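Local coordinates for protein 3',5'-cyclic-nucleotide phosphodiesterase 1 (Saccharomyces cerevisiae, PDB 4OJV) that belongs to the class II phosphodiesterases of the metallo-hydrolase/oxidoreductase clan and holds a pair of zinc ions in a site of histidines and aspartates, at residues Arg48-Gln53 and Lys88-Ser93; Ala42-Leu47 and Glu116-Ile121; Ser285-Gln290 and Lys328-Lys333. All blocks are in the same frame, centred on the assembly; numbering follows the deposited sequence.

Interaction 1 (Arg48-Gln53 and Lys88-Ser93)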
ATOM      1  N   ARG A  48      -4.295   8.829  -9.652  1.00 12.08           N
ATOM      2  CA  ARG A  48      -3.528  10.061  -9.804  1.00 13.53           C
ATOM      3  C   ARG A  48      -2.393   9.902 -10.821  1.00 15.12           C
ATOM      4  O   ARG A  48      -2.181  10.785 -11.661  1.00 16.91           O
ATOM      5  CB  ARG A  48      -2.966  10.505  -8.462  1.00 12.85           C
ATOM      6  CG  ARG A  48      -2.343  11.895  -8.490  1.00 14.86           C
ATOM      7  CD  ARG A  48      -1.933  12.331  -7.102  1.00 17.88           C
ATOM      8  NE  ARG A  48      -0.879  11.470  -6.579  1.00 18.89           N
ATOM      9  CZ  ARG A  48      -0.392  11.516  -5.342  1.00 21.04           C
ATOM     10  NH1 ARG A  48      -0.857  12.388  -4.455  1.00 23.24           N
ATOM     11  NH2 ARG A  48       0.570  10.677  -4.989  1.00 23.36           N
ATOM     12  N   GLU A  49      -1.670   8.785 -10.746  1.00 14.53           N
ATOM     13  CA  GLU A  49      -0.586   8.506 -11.689  1.00 17.40           C
ATOM     14  C   GLU A  49      -1.090   8.493 -13.117  1.00 18.85           C
ATOM     15  O   GLU A  49      -0.447   9.033 -14.022  1.00 20.32           O
ATOM     16  CB  GLU A  49       0.062   7.158 -11.373  1.00 18.97           C
ATOM     17  CG  GLU A  49       1.000   7.165 -10.176  1.00 21.57           C
ATOM     18  CD  GLU A  49       2.126   8.175 -10.304  1.00 24.29           C
ATOM     19  OE1 GLU A  49       2.825   8.190 -11.346  1.00 28.69           O
ATOM     20  OE2 GLU A  49       2.320   8.949  -9.352  1.00 25.10           O
ATOM     21  N   MET A  50      -2.251   7.875 -13.315  1.00 18.83           N
ATOM     22  CA  MET A  50      -2.816   7.731 -14.643  1.00 19.53           C
ATOM     23  C   MET A  50      -3.298   9.072 -15.173  1.00 20.72           C
ATOM     24  O   MET A  50      -3.231   9.305 -16.378  1.00 23.89           O
ATOM     25  CB  MET A  50      -3.928   6.676 -14.650  1.00 18.82           C
ATOM     26  CG  MET A  50      -3.422   5.276 -14.315  1.00 18.68           C
ATOM     27  SD  MET A  50      -4.695   4.000 -14.285  1.00 19.09           S
ATOM     28  CE  MET A  50      -5.174   4.017 -16.002  1.00 18.88           C
ATOM     29  N   LEU A  51      -3.739   9.955 -14.275  1.00 20.31           N
ATOM     30  CA  LEU A  51      -4.112  11.326 -14.635  1.00 22.56           C
ATOM     31  C   LEU A  51      -2.905  12.180 -15.062  1.00 27.70           C
ATOM     32  O   LEU A  51      -3.060  13.110 -15.851  1.00 35.63           O
ATOM     33  CB  LEU A  51      -4.927  12.002 -13.510  1.00 19.25           C
ATOM     34  CG  LEU A  51      -6.362  11.481 -13.271  1.00 17.30           C
ATOM     35  CD1 LEU A  51      -6.899  11.861 -11.898  1.00 19.10           C
ATOM     36  CD2 LEU A  51      -7.331  11.954 -14.347  1.00 18.55           C
ATOM     37  N   VAL A  52      -1.711  11.852 -14.561  1.00 25.67           N
ATOM     38  CA  VAL A  52      -0.479  12.581 -14.921  1.00 29.64           C
ATOM     39  C   VAL A  52       0.196  12.003 -16.166  1.00 33.26           C
ATOM     40  O   VAL A  52       0.575  12.753 -17.068  1.00 35.85           O
ATOM     41  CB  VAL A  52       0.543  12.612 -13.759  1.00 29.87           C
ATOM     42  CG1 VAL A  52       1.807  13.367 -14.160  1.00 33.22           C
ATOM     43  CG2 VAL A  52      -0.067  13.245 -12.525  1.00 27.02           C
ATOM     44  N   GLN A  53       0.346  10.679 -16.207  1.00 32.80           N
ATOM     45  CA  GLN A  53       1.046  10.001 -17.308  1.00 35.25           C
ATOM     46  C   GLN A  53       0.330  10.154 -18.653  1.00 39.06           C
ATOM     47  O   GLN A  53       0.968  10.114 -19.707  1.00 41.89           O
ATOM     48  CB  GLN A  53       1.275   8.520 -16.982  1.00 36.05           C
ATOM     49  CG  GLN A  53       2.318   8.273 -15.900  1.00 35.49           C
ATOM     50  CD  GLN A  53       2.496   6.802 -15.569  1.00 42.99           C
ATOM     51  OE1 GLN A  53       1.526   6.045 -15.491  1.00 47.62           O
ATOM     52  NE2 GLN A  53       3.742   6.392 -15.364  1.00 47.12           N
ATOM     53  N   LYS A  88      -3.132   2.987 -22.940  1.00 15.21           N
ATOM     54  CA  LYS A  88      -2.515   3.558 -21.757  1.00 14.48           C
ATOM     55  C   LYS A  88      -3.427   4.625 -21.184  1.00 14.94           C
ATOM     56  O   LYS A  88      -4.037   5.401 -21.925  1.00 16.79           O
ATOM     57  CB  LYS A  88      -1.158   4.174 -22.109  1.00 17.27           C
ATOM     58  CG  LYS A  88      -0.385   4.685 -20.905  1.00 18.05           C
ATOM     59  CD  LYS A  88       0.958   5.282 -21.291  1.00 21.87           C
ATOM     60  CE  LYS A  88       1.695   5.750 -20.047  1.00 25.42           C
ATOM     61  NZ  LYS A  88       3.110   6.114 -20.324  1.00 30.35           N
ATOM     62  N   GLY A  89      -3.511   4.669 -19.858  1.00 14.53           N
ATOM     63  CA  GLY A  89      -4.263   5.692 -19.163  1.00 15.17           C
ATOM     64  C   GLY A  89      -5.737   5.390 -19.018  1.00 13.72           C
ATOM     65  O   GLY A  89      -6.202   4.283 -19.327  1.00 14.48           O
ATOM     66  N   LEU A  90      -6.460   6.375 -18.499  1.00 14.75           N
ATOM     67  CA  LEU A  90      -7.901   6.284 -18.339  1.00 14.99           C
ATOM     68  C   LEU A  90      -8.572   6.494 -19.689  1.00 15.15           C
ATOM     69  O   LEU A  90      -8.033   7.187 -20.558  1.00 17.39           O
ATOM     70  CB  LEU A  90      -8.390   7.324 -17.328  1.00 16.06           C
ATOM     71  CG  LEU A  90      -7.795   7.185 -15.924  1.00 16.76           C
ATOM     72  CD1 LEU A  90      -8.011   8.446 -15.102  1.00 20.15           C
ATOM     73  CD2 LEU A  90      -8.335   5.964 -15.194  1.00 17.03           C
ATOM     74  N   SER A  91      -9.746   5.910 -19.860  1.00 14.27           N
ATOM     75  CA  SER A  91     -10.441   5.985 -21.136  1.00 14.78           C
ATOM     76  C   SER A  91     -10.958   7.390 -21.368  1.00 15.71           C
ATOM     77  O   SER A  91     -11.195   8.150 -20.422  1.00 14.56           O
ATOM     78  CB  SER A  91     -11.607   5.003 -21.198  1.00 15.00           C
ATOM     79  OG  SER A  91     -12.694   5.461 -20.411  1.00 14.99           O
ATOM     80  N   LYS A  92     -11.156   7.716 -22.639  1.00 16.20           N
ATOM     81  CA  LYS A  92     -11.712   9.009 -23.003  1.00 17.30           C
ATOM     82  C   LYS A  92     -13.046   9.250 -22.299  1.00 16.18           C
ATOM     83  O   LYS A  92     -13.310  10.349 -21.825  1.00 17.52           O
ATOM     84  CB  LYS A  92     -11.881   9.141 -24.529  1.00 20.93           C
ATOM     85  CG  LYS A  92     -10.622   8.891 -25.356  1.00 26.51           C
ATOM     86  CD  LYS A  92      -9.404   9.626 -24.813  1.00 29.81           C
ATOM     87  CE  LYS A  92      -8.117   8.957 -25.269  1.00 36.19           C
ATOM     88  NZ  LYS A  92      -6.951   9.372 -24.437  1.00 41.00           N
ATOM     89  N   SER A  93     -13.887   8.222 -22.221  1.00 15.00           N
ATOM     90  CA  SER A  93     -15.214   8.427 -21.647  1.00 16.62           C
ATOM     91  C   SER A  93     -15.166   8.597 -20.129  1.00 17.08           C
ATOM     92  O   SER A  93     -15.935   9.397 -19.592  1.00 20.12           O
ATOM     93  CB  SER A  93     -16.191   7.342 -22.073  1.00 18.44           C
ATOM     94  OG  SER A  93     -15.804   6.086 -21.572  1.00 19.05           O
TER
HETATM   95  O   HOH W   1      -5.254   8.968 -18.233  1.00 21.29           O

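Interaction 2 (Ala42-Leu47 and Glu116-Ile121)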
ATOM      1  N   ALA A  42      -4.464  -1.330  -5.165  1.00 14.88           N
ATOM      2  CA  ALA A  42      -4.215  -0.012  -5.775  1.00 16.57           C
ATOM      3  C   ALA A  42      -5.489   0.817  -5.970  1.00 17.63           C
ATOM      4  O   ALA A  42      -6.463   0.298  -6.498  1.00 18.30           O
ATOM      5  CB  ALA A  42      -3.506  -0.201  -7.098  1.00 18.24           C
ATOM      6  N   GLY A  43      -5.457   2.107  -5.595  1.00 13.95           N
ATOM      7  CA  GLY A  43      -6.641   2.989  -5.616  1.00 13.63           C
ATOM      8  C   GLY A  43      -6.342   4.437  -6.027  1.00 11.54           C
ATOM      9  O   GLY A  43      -5.851   4.676  -7.139  1.00 12.06           O
ATOM     10  N   MET A  44      -6.602   5.402  -5.135  1.00 10.40           N
ATOM     11  CA  MET A  44      -6.386   6.829  -5.439  1.00 10.89           C
ATOM     12  C   MET A  44      -5.010   7.133  -5.989  1.00 10.76           C
ATOM     13  O   MET A  44      -4.877   7.933  -6.916  1.00 11.93           O
ATOM     14  CB  MET A  44      -6.568   7.693  -4.187  1.00 12.87           C
ATOM     15  CG  MET A  44      -7.992   7.875  -3.730  1.00 14.37           C
ATOM     16  SD  MET A  44      -8.050   8.977  -2.307  1.00 15.10           S
ATOM     17  CE  MET A  44      -8.118  10.584  -3.066  1.00 16.67           C
ATOM     18  N   TYR A  45      -3.982   6.554  -5.377  1.00 11.53           N
ATOM     19  CA  TYR A  45      -2.615   6.838  -5.784  1.00 12.91           C
ATOM     20  C   TYR A  45      -2.429   6.501  -7.257  1.00 12.20           C
ATOM     21  O   TYR A  45      -1.808   7.257  -8.019  1.00 13.15           O
ATOM     22  CB  TYR A  45      -1.629   6.063  -4.899  1.00 14.80           C
ATOM     23  CG  TYR A  45      -0.191   6.487  -5.029  1.00 17.60           C
ATOM     24  CD1 TYR A  45       0.562   6.108  -6.139  1.00 16.93           C
ATOM     25  CD2 TYR A  45       0.429   7.248  -4.039  1.00 20.76           C
ATOM     26  CE1 TYR A  45       1.895   6.480  -6.268  1.00 20.11           C
ATOM     27  CE2 TYR A  45       1.758   7.623  -4.156  1.00 22.50           C
ATOM     28  CZ  TYR A  45       2.483   7.238  -5.270  1.00 22.02           C
ATOM     29  OH  TYR A  45       3.804   7.606  -5.387  1.00 26.15           O
ATOM     30  N   GLN A  46      -2.979   5.364  -7.665  1.00 11.83           N
ATOM     31  CA  GLN A  46      -2.812   4.923  -9.033  1.00 12.10           C
ATOM     32  C   GLN A  46      -3.664   5.723 -10.016  1.00 12.55           C
ATOM     33  O   GLN A  46      -3.209   6.034 -11.123  1.00 14.12           O
ATOM     34  CB  GLN A  46      -3.085   3.421  -9.148  1.00 14.31           C
ATOM     35  CG  GLN A  46      -2.735   2.803 -10.504  1.00 18.80           C
ATOM     36  CD  GLN A  46      -1.369   3.198 -11.066  1.00 23.70           C
ATOM     37  OE1 GLN A  46      -0.367   3.259 -10.350  1.00 21.97           O
ATOM     38  NE2 GLN A  46      -1.330   3.464 -12.367  1.00 26.18           N
ATOM     39  N   LEU A  47      -4.878   6.089  -9.613  1.00 12.06           N
ATOM     40  CA  LEU A  47      -5.690   6.996 -10.418  1.00 12.55           C
ATOM     41  C   LEU A  47      -4.940   8.296 -10.683  1.00 12.96           C
ATOM     42  O   LEU A  47      -4.920   8.791 -11.815  1.00 14.47           O
ATOM     43  CB  LEU A  47      -7.027   7.277  -9.741  1.00 13.23           C
ATOM     44  CG  LEU A  47      -7.998   6.096  -9.749  1.00 13.28           C
ATOM     45  CD1 LEU A  47      -9.147   6.337  -8.786  1.00 15.23           C
ATOM     46  CD2 LEU A  47      -8.524   5.807 -11.150  1.00 15.28           C
ATOM     47  N   GLU A 116     -11.967  13.900  -7.367  1.00 12.63           N
ATOM     48  CA  GLU A 116     -13.209  13.889  -8.139  1.00 13.40           C
ATOM     49  C   GLU A 116     -13.467  12.525  -8.794  1.00 13.72           C
ATOM     50  O   GLU A 116     -14.558  11.967  -8.676  1.00 14.90           O
ATOM     51  CB  GLU A 116     -13.200  15.023  -9.167  1.00 15.76           C
ATOM     52  CG  GLU A 116     -13.336  16.400  -8.543  1.00 20.75           C
ATOM     53  CD  GLU A 116     -13.326  17.524  -9.556  1.00 25.76           C
ATOM     54  OE1 GLU A 116     -13.002  18.660  -9.153  1.00 32.74           O
ATOM     55  OE2 GLU A 116     -13.644  17.278 -10.739  1.00 29.34           O
ATOM     56  N   VAL A 117     -12.466  11.982  -9.486  1.00 13.24           N
ATOM     57  CA  VAL A 117     -12.639  10.665 -10.113  1.00 13.12           C
ATOM     58  C   VAL A 117     -12.950   9.636  -9.039  1.00 12.57           C
ATOM     59  O   VAL A 117     -13.844   8.800  -9.199  1.00 13.00           O
ATOM     60  CB  VAL A 117     -11.392  10.224 -10.915  1.00 14.92           C
ATOM     61  CG1 VAL A 117     -11.522   8.781 -11.396  1.00 16.86           C
ATOM     62  CG2 VAL A 117     -11.161  11.150 -12.097  1.00 17.36           C
ATOM     63  N   PHE A 118     -12.213   9.702  -7.931  1.00 12.50           N
ATOM     64  CA  PHE A 118     -12.346   8.698  -6.904  1.00 12.14           C
ATOM     65  C   PHE A 118     -13.703   8.712  -6.185  1.00 12.11           C
ATOM     66  O   PHE A 118     -14.207   7.659  -5.761  1.00 11.99           O
ATOM     67  CB  PHE A 118     -11.183   8.790  -5.927  1.00 12.84           C
ATOM     68  CG  PHE A 118     -11.126   7.651  -4.994  1.00 12.95           C
ATOM     69  CD1 PHE A 118     -10.857   6.361  -5.453  1.00 13.64           C
ATOM     70  CD2 PHE A 118     -11.397   7.844  -3.648  1.00 14.00           C
ATOM     71  CE1 PHE A 118     -10.827   5.283  -4.578  1.00 14.22           C
ATOM     72  CE2 PHE A 118     -11.350   6.770  -2.761  1.00 14.63           C
ATOM     73  CZ  PHE A 118     -11.074   5.493  -3.229  1.00 13.77           C
ATOM     74  N   GLN A 119     -14.323   9.889  -6.096  1.00 12.68           N
ATOM     75  CA  GLN A 119     -15.660   9.955  -5.505  1.00 14.15           C
ATOM     76  C   GLN A 119     -16.680   9.105  -6.277  1.00 12.57           C
ATOM     77  O   GLN A 119     -17.662   8.651  -5.709  1.00 14.05           O
ATOM     78  CB  GLN A 119     -16.127  11.408  -5.323  1.00 19.20           C
ATOM     79  CG  GLN A 119     -16.723  12.106  -6.534  1.00 26.92           C
ATOM     80  CD  GLN A 119     -17.514  13.354  -6.156  1.00 32.21           C
ATOM     81  OE1 GLN A 119     -17.873  13.558  -4.990  1.00 33.97           O
ATOM     82  NE2 GLN A 119     -17.793  14.192  -7.146  1.00 36.50           N
ATOM     83  N   GLY A 120     -16.413   8.869  -7.560  1.00 12.14           N
ATOM     84  CA  GLY A 120     -17.276   8.050  -8.393  1.00 13.11           C
ATOM     85  C   GLY A 120     -17.209   6.559  -8.125  1.00 12.42           C
ATOM     86  O   GLY A 120     -18.096   5.826  -8.562  1.00 13.81           O
ATOM     87  N   ILE A 121     -16.183   6.088  -7.420  1.00 12.90           N
ATOM     88  CA  ILE A 121     -16.174   4.669  -7.058  1.00 15.66           C
ATOM     89  C   ILE A 121     -17.285   4.387  -6.010  1.00 15.57           C
ATOM     90  O   ILE A 121     -17.132   4.732  -4.832  1.00 24.19           O
ATOM     91  CB  ILE A 121     -14.780   4.227  -6.598  1.00 17.84           C
ATOM     92  CG1 ILE A 121     -13.793   4.247  -7.759  1.00 20.07           C
ATOM     93  CG2 ILE A 121     -14.825   2.804  -6.066  1.00 21.92           C
ATOM     94  CD1 ILE A 121     -13.238   5.583  -8.148  1.00 21.00           C
TER

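Interaction 3 (Ser285-Gln290 and Lys328-Lys333). With SO4 (sulfate ion), chain B.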
ATOM      1  N   SER A 285       8.612 -23.040 -12.378  1.00 19.96           N
ATOM      2  CA  SER A 285       9.722 -23.340 -11.461  1.00 26.88           C
ATOM      3  C   SER A 285       9.206 -23.416 -10.023  1.00 32.81           C
ATOM      4  O   SER A 285       8.683 -22.435  -9.489  1.00 37.17           O
ATOM      5  CB  SER A 285      10.857 -22.321 -11.605  1.00 31.16           C
ATOM      6  OG  SER A 285      10.421 -21.007 -11.299  1.00 37.82           O
ATOM      7  N   SER A 286       9.363 -24.597  -9.421  1.00 40.68           N
ATOM      8  CA  SER A 286       8.681 -24.993  -8.172  1.00 44.99           C
ATOM      9  C   SER A 286       8.434 -23.891  -7.128  1.00 44.87           C
ATOM     10  O   SER A 286       7.445 -23.161  -7.223  1.00 47.83           O
ATOM     11  CB  SER A 286       9.384 -26.202  -7.535  1.00 49.90           C
ATOM     12  OG  SER A 286       9.189 -27.373  -8.309  1.00 55.50           O
ATOM     13  N   LYS A 287       9.332 -23.789  -6.145  1.00 47.81           N
ATOM     14  CA  LYS A 287       9.191 -22.876  -4.998  1.00 45.44           C
ATOM     15  C   LYS A 287       7.824 -22.994  -4.296  1.00 41.03           C
ATOM     16  O   LYS A 287       6.969 -22.119  -4.452  1.00 39.46           O
ATOM     17  CB  LYS A 287       9.488 -21.423  -5.403  1.00 45.56           C
ATOM     18  CG  LYS A 287      10.964 -21.113  -5.590  1.00 46.57           C
ATOM     19  CD  LYS A 287      11.192 -19.626  -5.809  1.00 48.26           C
ATOM     20  CE  LYS A 287      12.676 -19.291  -5.821  1.00 44.71           C
ATOM     21  NZ  LYS A 287      12.916 -17.825  -5.915  1.00 44.31           N
ATOM     22  N   PRO A 288       7.623 -24.075  -3.513  1.00 39.19           N
ATOM     23  CA  PRO A 288       6.332 -24.372  -2.872  1.00 37.20           C
ATOM     24  C   PRO A 288       5.815 -23.246  -1.974  1.00 35.17           C
ATOM     25  O   PRO A 288       4.611 -22.968  -1.970  1.00 32.83           O
ATOM     26  CB  PRO A 288       6.632 -25.623  -2.036  1.00 38.92           C
ATOM     27  CG  PRO A 288       7.823 -26.239  -2.687  1.00 40.80           C
ATOM     28  CD  PRO A 288       8.645 -25.076  -3.150  1.00 39.99           C
ATOM     29  N   GLU A 289       6.723 -22.599  -1.242  1.00 33.19           N
ATOM     30  CA  GLU A 289       6.387 -21.523  -0.302  1.00 33.66           C
ATOM     31  C   GLU A 289       5.670 -20.345  -0.960  1.00 30.93           C
ATOM     32  O   GLU A 289       4.818 -19.709  -0.341  1.00 31.23           O
ATOM     33  CB  GLU A 289       7.645 -21.019   0.421  1.00 37.15           C
ATOM     34  CG  GLU A 289       8.225 -21.976   1.460  1.00 40.23           C
ATOM     35  CD  GLU A 289       8.926 -23.179   0.848  1.00 41.75           C
ATOM     36  OE1 GLU A 289       9.388 -23.088  -0.310  1.00 41.82           O
ATOM     37  OE2 GLU A 289       9.016 -24.222   1.529  1.00 46.83           O
ATOM     38  N   GLN A 290       6.020 -20.061  -2.212  1.00 29.89           N
ATOM     39  CA  GLN A 290       5.418 -18.952  -2.949  1.00 30.00           C
ATOM     40  C   GLN A 290       4.134 -19.366  -3.674  1.00 24.31           C
ATOM     41  O   GLN A 290       3.279 -18.525  -3.968  1.00 25.32           O
ATOM     42  CB  GLN A 290       6.426 -18.370  -3.944  1.00 32.63           C
ATOM     43  CG  GLN A 290       6.230 -16.886  -4.226  1.00 34.02           C
ATOM     44  CD  GLN A 290       7.291 -16.300  -5.141  1.00 35.15           C
ATOM     45  OE1 GLN A 290       8.005 -17.025  -5.838  1.00 41.25           O
ATOM     46  NE2 GLN A 290       7.395 -14.972  -5.149  1.00 23.51           N
ATOM     47  N   LYS A 328       3.575 -12.568  -9.002  1.00 10.07           N
ATOM     48  CA  LYS A 328       4.464 -12.181  -7.913  1.00 10.90           C
ATOM     49  C   LYS A 328       5.852 -11.820  -8.418  1.00 10.49           C
ATOM     50  O   LYS A 328       6.322 -12.355  -9.432  1.00 11.77           O
ATOM     51  CB  LYS A 328       4.558 -13.326  -6.907  1.00 11.91           C
ATOM     52  CG  LYS A 328       3.273 -13.505  -6.110  1.00 12.34           C
ATOM     53  CD  LYS A 328       3.365 -14.631  -5.088  1.00 14.15           C
ATOM     54  CE  LYS A 328       2.103 -14.767  -4.241  1.00 14.79           C
ATOM     55  NZ  LYS A 328       1.803 -13.603  -3.355  1.00 15.35           N
ATOM     56  N   SER A 329       6.528 -10.921  -7.707  1.00 11.14           N
ATOM     57  CA  SER A 329       7.966 -10.737  -7.940  1.00 12.54           C
ATOM     58  C   SER A 329       8.711 -11.980  -7.482  1.00 13.81           C
ATOM     59  O   SER A 329       8.233 -12.759  -6.646  1.00 15.29           O
ATOM     60  CB  SER A 329       8.532  -9.543  -7.174  1.00 14.22           C
ATOM     61  OG  SER A 329       7.921  -8.340  -7.548  1.00 13.71           O
ATOM     62  N   THR A 330       9.899 -12.157  -8.025  1.00 15.27           N
ATOM     63  CA  THR A 330      10.768 -13.243  -7.639  1.00 16.28           C
ATOM     64  C   THR A 330      12.176 -12.750  -7.941  1.00 16.72           C
ATOM     65  O   THR A 330      12.354 -11.926  -8.839  1.00 16.61           O
ATOM     66  CB  THR A 330      10.414 -14.546  -8.398  1.00 18.74           C
ATOM     67  OG1 THR A 330      11.295 -15.593  -7.987  1.00 22.87           O
ATOM     68  CG2 THR A 330      10.505 -14.368  -9.905  1.00 21.30           C
ATOM     69  N   PRO A 331      13.178 -13.199  -7.168  1.00 17.03           N
ATOM     70  CA  PRO A 331      14.547 -12.755  -7.451  1.00 18.07           C
ATOM     71  C   PRO A 331      15.187 -13.554  -8.598  1.00 17.98           C
ATOM     72  O   PRO A 331      16.220 -14.205  -8.418  1.00 21.89           O
ATOM     73  CB  PRO A 331      15.271 -12.979  -6.117  1.00 19.79           C
ATOM     74  CG  PRO A 331      14.511 -14.082  -5.468  1.00 20.54           C
ATOM     75  CD  PRO A 331      13.081 -13.938  -5.892  1.00 18.50           C
ATOM     76  N   ALA A 332      14.544 -13.494  -9.765  1.00 17.40           N
ATOM     77  CA  ALA A 332      14.941 -14.235 -10.955  1.00 17.54           C
ATOM     78  C   ALA A 332      15.575 -13.310 -11.980  1.00 15.69           C
ATOM     79  O   ALA A 332      15.447 -12.091 -11.895  1.00 15.08           O
ATOM     80  CB  ALA A 332      13.733 -14.933 -11.565  1.00 20.88           C
ATOM     81  N   LYS A 333      16.258 -13.896 -12.961  1.00 15.96           N
ATOM     82  CA  LYS A 333      16.908 -13.104 -13.996  1.00 16.36           C
ATOM     83  C   LYS A 333      15.893 -12.460 -14.934  1.00 14.47           C
ATOM     84  O   LYS A 333      16.096 -11.339 -15.389  1.00 16.07           O
ATOM     85  CB  LYS A 333      17.906 -13.951 -14.788  1.00 20.73           C
ATOM     86  CG  LYS A 333      19.124 -14.384 -13.986  1.00 27.21           C
ATOM     87  CD  LYS A 333      20.109 -15.173 -14.836  1.00 31.23           C
ATOM     88  CE  LYS A 333      21.355 -15.530 -14.041  1.00 36.65           C
ATOM     89  NZ  LYS A 333      22.360 -16.251 -14.869  1.00 40.88           N
TER
HETATM   90  S   SO4 B 401      -1.297 -13.721  -1.397  1.00 17.23           S
HETATM   91  O1  SO4 B 401      -1.054 -12.744  -0.300  1.00 17.96           O
HETATM   92  O2  SO4 B 401      -0.086 -14.580  -1.558  1.00 17.99           O
HETATM   93  O3  SO4 B 401      -2.505 -14.556  -1.099  1.00 16.87           O
HETATM   94  O4  SO4 B 401      -1.494 -12.925  -2.636  1.00 19.18           O

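Interaction 1 (Arg48-Gln53 and Lys88-Ser93)
Met50, on helix 44-53, reaches across to segment 88-93 and sets its methyl group against the backbone there. Met50 CE lies 3.4 Å from Gly89 C. The chain runs straight to SD and then bends (chi3 65°), which turns the methyl onto the peptide between Gly89 and Leu90. The same methyl also meets a side chain, with Met50 CE 3.8 Å from Leu90 CD2. The other branch of Leu90 goes to Leu51: Leu90 CD1 and Leu51 CD2 are 3.7 Å apart, and these two side chains cross at a slant. Leu90 thus gives one methyl to each of two successive helix residues. This is the close part of the contact. Met50 CA and Gly89 CA are 5.2 Å apart, and Thr7 of strand 4-8 packs against both Met50 and Leu90.

No direct hydrogen bond joins the two segments. One water bridges the backbones instead. It accepts from Leu90 N at 2.9 Å and donates to Met50 O at 2.8 Å.

The solvent side is looser. Lys88 is fully extended, and Lys88 CE lies 4.2 Å from Gln53 CB. Carbon meets carbon there, and both residues are exposed.

Gly89 also ties the segment to the sheet, through Gly89 O and the hydroxyl of Thr366. The contact therefore sets the last turns of helix 44-53 against the end of strand 86-88, an outermost strand of the eight-stranded mixed sheet. A helix laid on the outside of one of two facing mixed sheets fits the alpha-beta/beta-alpha sandwich of the metallo-beta-lactamase fold, the clan of this family.

Interaction 2 (Ala42-Leu47 and Glu116-Ile121)
Gly43 O takes two backbone N-H groups at the start of helix 44-53. Leu47 N donates to Gly43 O at 3.0 Å, and Gln46 N adds a weak bond. Gly43 is the N-cap. Met44 and Leu47, in the turn that follows, touch Phe118. The start of the helix also meets the dimer interface: Glu17 of the second subunit bonds Gly43 N and Tyr45 N through its two carboxylate oxygens. A carboxylate at this end of a helix is probably stabilised by the helix dipole.

Met44 lies over one face of the Phe118 ring. Met44 CG is 3.4 Å from the centroid of the Phe118 ring and only 14° off the ring normal, a CH-pi contact. The sulfur follows obliquely, with Met44 SD 4.3 Å from the same centroid and 32° off the normal. This is a Met-aromatic contact. The long axes of the two side chains cross at about a right angle.

The two helices lie next to two neighbouring parallel strands in an alpha/beta layer of the metallo-beta-lactamase fold: helix 44-53 follows strand 35-38 and helix 110-119 leads into strand 121-125. Ile121, at the start of that strand, packs on Leu35 and Ala37 of strand 35-38.

Leu47 comes to the ring from its edge. Leu47 CD1 is near the ring plane, 3.7 Å from Phe118 CD1. The same methyl reaches Ile121, with Leu47 CD1 4.2 Å from Ile121 CD1. The second branch of Leu47 turns to Val117, one residue before Phe118, Leu47 CD2 lying 4.2 Å from Val117 CG1. Phe118 has CG anti to the backbone N (chi1 -170°), which carries the ring towards helix 44-53, with one face under Met44 and an edge at Leu47. Lys153 makes a cation-pi contact with this ring.

Interaction 3 (Ser285-Gln290 and Lys328-Lys333)
Gln290 and Lys328 lie alongside and point in opposite directions. Their chains touch at Gln290 CG and Lys328 CD, 3.7 Å apart. Passing the lysine carries the amide of Gln290 to the next residue, where Gln290 NE2 donates to Ser329 O at 2.8 Å. The amide nitrogen lies almost in line with the Ser329 carbonyl (C=O...N 167°), and this oxygen is near the Gln290 amide plane. The N-H is bent away from the line (136°).

Lys328 runs the other way. A bend at chi4 (-65°) turns its ammonium to a bound sulfate, probably from the crystallisation liquor, with Lys328 NZ 2.8 Å from sulfate O2. Gly13 O is a second partner of this nitrogen, and His294 holds the same sulfate. The lysine side chain is about 6 Å from a zinc ion, so this end lies near the two-zinc site of the metallo-beta-lactamase fold. Segment 328-333 follows His326, a zinc ligand.

Lys287 meets Thr330 at a slant, and Lys287 NZ gives Thr330 OG1 a weak bond at 3.5 Å. The salt bridge of Lys287 NZ to Glu146 of the second subunit is stronger. Lys287 NZ also lies 3.9 Å from CD of Pro331, centre of an inverse gamma turn.

From the N terminus, the chain passes strand 35-38 and enters helix 44-53. Interaction 2 opens first, at 42-47, and interaction 1 next, at 48-53. Interaction 1 closes at 88-93 and joins the helix to the end of strand 86-88. Interaction 2 closes later, at 116-121, and joins it to helix 110-119, so the first loop nests inside the second. The two contacts touch through Leu90 and Leu47. Strand 121-125 follows, then the zinc ligands His128, His130, Asp132 and His133. Interaction 3 is in series: it opens at 285-290, closes at 328-333 and joins helix 288-291 to the loop before helix 336-350. All three regions also touch the second subunit.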